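Long-range contact in D-lactate dehydrogenase (Fermentative) (Pseudomonas aeruginosa, PDB 6ABJ), which probably catalyses the NADH-dependent interconversion of pyruvate and D-lactate as a tetrameric dehydrogenase of the D-isomer specific 2-hydroxyacid family: residues A55-G60 and R79-T85. Numbering follows the deposited sequence.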
loop_
_atom_site.group_PDB
_atom_site.type_symbol
_atom_site.label_atom_id
_atom_site.label_comp_id
_atom_site.label_asym_id
_atom_site.label_seq_id
_atom_site.Cartn_x
_atom_site.Cartn_y
_atom_site.Cartn_z
ATOM N N ALA B 55 -22.426 -24.645 16.465
ATOM C CA ALA B 55 -22.095 -25.905 17.161
ATOM C C ALA B 55 -22.894 -27.087 16.583
ATOM O O ALA B 55 -22.413 -28.244 16.530
ATOM C CB ALA B 55 -22.357 -25.761 18.653
ATOM N N VAL B 56 -24.100 -26.764 16.116
ATOM C CA VAL B 56 -24.999 -27.738 15.539
ATOM C C VAL B 56 -24.355 -28.482 14.359
ATOM O O VAL B 56 -24.705 -29.626 14.080
ATOM C CB VAL B 56 -26.356 -27.073 15.151
ATOM C CG1 VAL B 56 -26.173 -25.989 14.086
ATOM C CG2 VAL B 56 -27.376 -28.140 14.739
ATOM N N LEU B 57 -23.402 -27.850 13.687
ATOM C CA LEU B 57 -22.691 -28.506 12.585
ATOM C C LEU B 57 -21.874 -29.739 13.030
ATOM O O LEU B 57 -21.620 -30.659 12.237
ATOM C CB LEU B 57 -21.789 -27.473 11.886
ATOM C CG LEU B 57 -22.550 -26.360 11.152
ATOM C CD1 LEU B 57 -21.588 -25.271 10.673
ATOM C CD2 LEU B 57 -23.351 -26.913 9.983
ATOM N N ALA B 58 -21.439 -29.722 14.296
ATOM C CA ALA B 58 -20.670 -30.809 14.897
ATOM C C ALA B 58 -21.547 -31.948 15.438
ATOM O O ALA B 58 -21.035 -32.889 16.073
ATOM C CB ALA B 58 -19.848 -30.261 16.040
ATOM N N GLN B 59 -22.855 -31.862 15.202
ATOM C CA GLN B 59 -23.756 -32.905 15.669
ATOM C C GLN B 59 -23.403 -34.226 14.962
ATOM O O GLN B 59 -23.343 -34.298 13.727
ATOM C CB GLN B 59 -25.225 -32.553 15.428
ATOM C CG GLN B 59 -26.166 -33.675 15.905
ATOM C CD GLN B 59 -27.450 -33.195 16.537
ATOM O OE1 GLN B 59 -27.887 -32.056 16.341
ATOM N NE2 GLN B 59 -28.075 -34.079 17.307
ATOM N N GLY B 60 -23.165 -35.248 15.770
ATOM C CA GLY B 60 -22.857 -36.572 15.277
ATOM C C GLY B 60 -21.385 -36.784 15.002
ATOM O O GLY B 60 -21.006 -37.861 14.572
ATOM N N ARG B 79 -23.354 -27.943 24.167
ATOM C CA ARG B 79 -24.046 -28.265 22.932
ATOM C C ARG B 79 -23.323 -29.383 22.137
ATOM O O ARG B 79 -23.943 -30.314 21.617
ATOM C CB ARG B 79 -24.179 -26.967 22.108
ATOM C CG ARG B 79 -24.919 -27.070 20.757
ATOM C CD ARG B 79 -26.292 -27.777 20.724
ATOM N NE ARG B 79 -26.603 -28.493 19.462
ATOM C CZ ARG B 79 -25.933 -29.558 18.974
ATOM N NH1 ARG B 79 -24.832 -30.015 19.557
ATOM N NH2 ARG B 79 -26.337 -30.149 17.852
ATOM N N LEU B 80 -22.007 -29.300 22.059
ATOM C CA LEU B 80 -21.202 -30.344 21.417
ATOM C C LEU B 80 -21.404 -31.691 22.104
ATOM O O LEU B 80 -21.441 -32.735 21.442
ATOM C CB LEU B 80 -19.699 -30.018 21.528
ATOM C CG LEU B 80 -19.230 -28.755 20.772
ATOM C CD1 LEU B 80 -17.771 -28.500 21.050
ATOM C CD2 LEU B 80 -19.480 -28.881 19.288
ATOM N N ALA B 81 -21.448 -31.655 23.430
ATOM C CA ALA B 81 -21.557 -32.923 24.222
ATOM C C ALA B 81 -22.925 -33.572 24.011
ATOM O O ALA B 81 -23.011 -34.761 23.678
ATOM C CB ALA B 81 -21.326 -32.649 25.690
ATOM N N ALA B 82 -23.983 -32.775 24.184
ATOM C CA ALA B 82 -25.368 -33.164 23.860
ATOM C C ALA B 82 -25.498 -33.686 22.421
ATOM O O ALA B 82 -26.251 -34.614 22.161
ATOM C CB ALA B 82 -26.314 -31.966 24.038
ATOM N N GLY B 83 -24.758 -33.097 21.489
ATOM C CA GLY B 83 -24.757 -33.568 20.117
ATOM C C GLY B 83 -23.871 -34.769 19.831
ATOM O O GLY B 83 -23.800 -35.204 18.676
ATOM N N GLY B 84 -23.146 -35.266 20.843
ATOM C CA GLY B 84 -22.380 -36.532 20.747
ATOM C C GLY B 84 -20.899 -36.394 20.399
ATOM O O GLY B 84 -20.233 -37.371 20.004
ATOM N N THR B 85 -20.368 -35.174 20.539
ATOM C CA THR B 85 -18.944 -34.970 20.342
ATOM C C THR B 85 -18.230 -35.485 21.555
ATOM O O THR B 85 -18.669 -35.230 22.681
ATOM C CB THR B 85 -18.636 -33.490 20.066
ATOM O OG1 THR B 85 -19.235 -33.135 18.820
ATOM C CG2 THR B 85 -17.157 -33.250 20.034
#
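One backbone hydrogen bond ties Gly60 to Gly83: Gly60 N gives its hydrogen to Gly83 O over 3.0 Å, fairly straight, 161° at the hydrogen. Gly83 directly follows helix 74-82, and at Gly84, with positive phi, the chain leaves the helix in a Schellman motif.

The apolar part is small and close. Ala58 CB lies 3.5 Å from Leu80 CD2; the same methyl also lies near Ala55 CB and Ala55 O. Beyond this pair, Val64 of strand 63-66 touches Ala58, Leu80 and Thr85, so the contact continues into the sheet. Ala55 CB meets the aliphatic start of Arg79, 3.6 Å from Arg79 CG.

Arg79 covers the most ground. With CG anti to the backbone N (chi1 -179°), its chain sets out over Ala55, then bends at chi2 and chi3 to bring the guanidinium alongside the 3-10 turn 56-58. Val56 CA lies over one face of that group, 3.6 Å from Arg79 NH2. The Gln59 side chain crosses at about a right angle, its amide plane turned 86° from the guanidinium. Gln59 OE1 comes within 2.9 Å of Arg79 NH2, but the angle is too poor for a hydrogen bond. The placement of the guanidinium is doubtful, because Arg79 NH1 falls implausibly close to Arg79 O.

Thr85 OG1 stands 3.3 Å from Ala58 O, again badly angled; its hydrogen bond is with Phe61 O, at the approach to strand 63-66.

The loop after strand 42-45 thus packs against the C-terminal end of helix 74-82, which connects the neighbouring parallel strands 63-66 and 87-90 as a beta-alpha-beta crossover, characteristic of the flavodoxin-like catalytic (substrate-side) domain of D-2-hydroxyacid dehydrogenases, here well away from the NADH site.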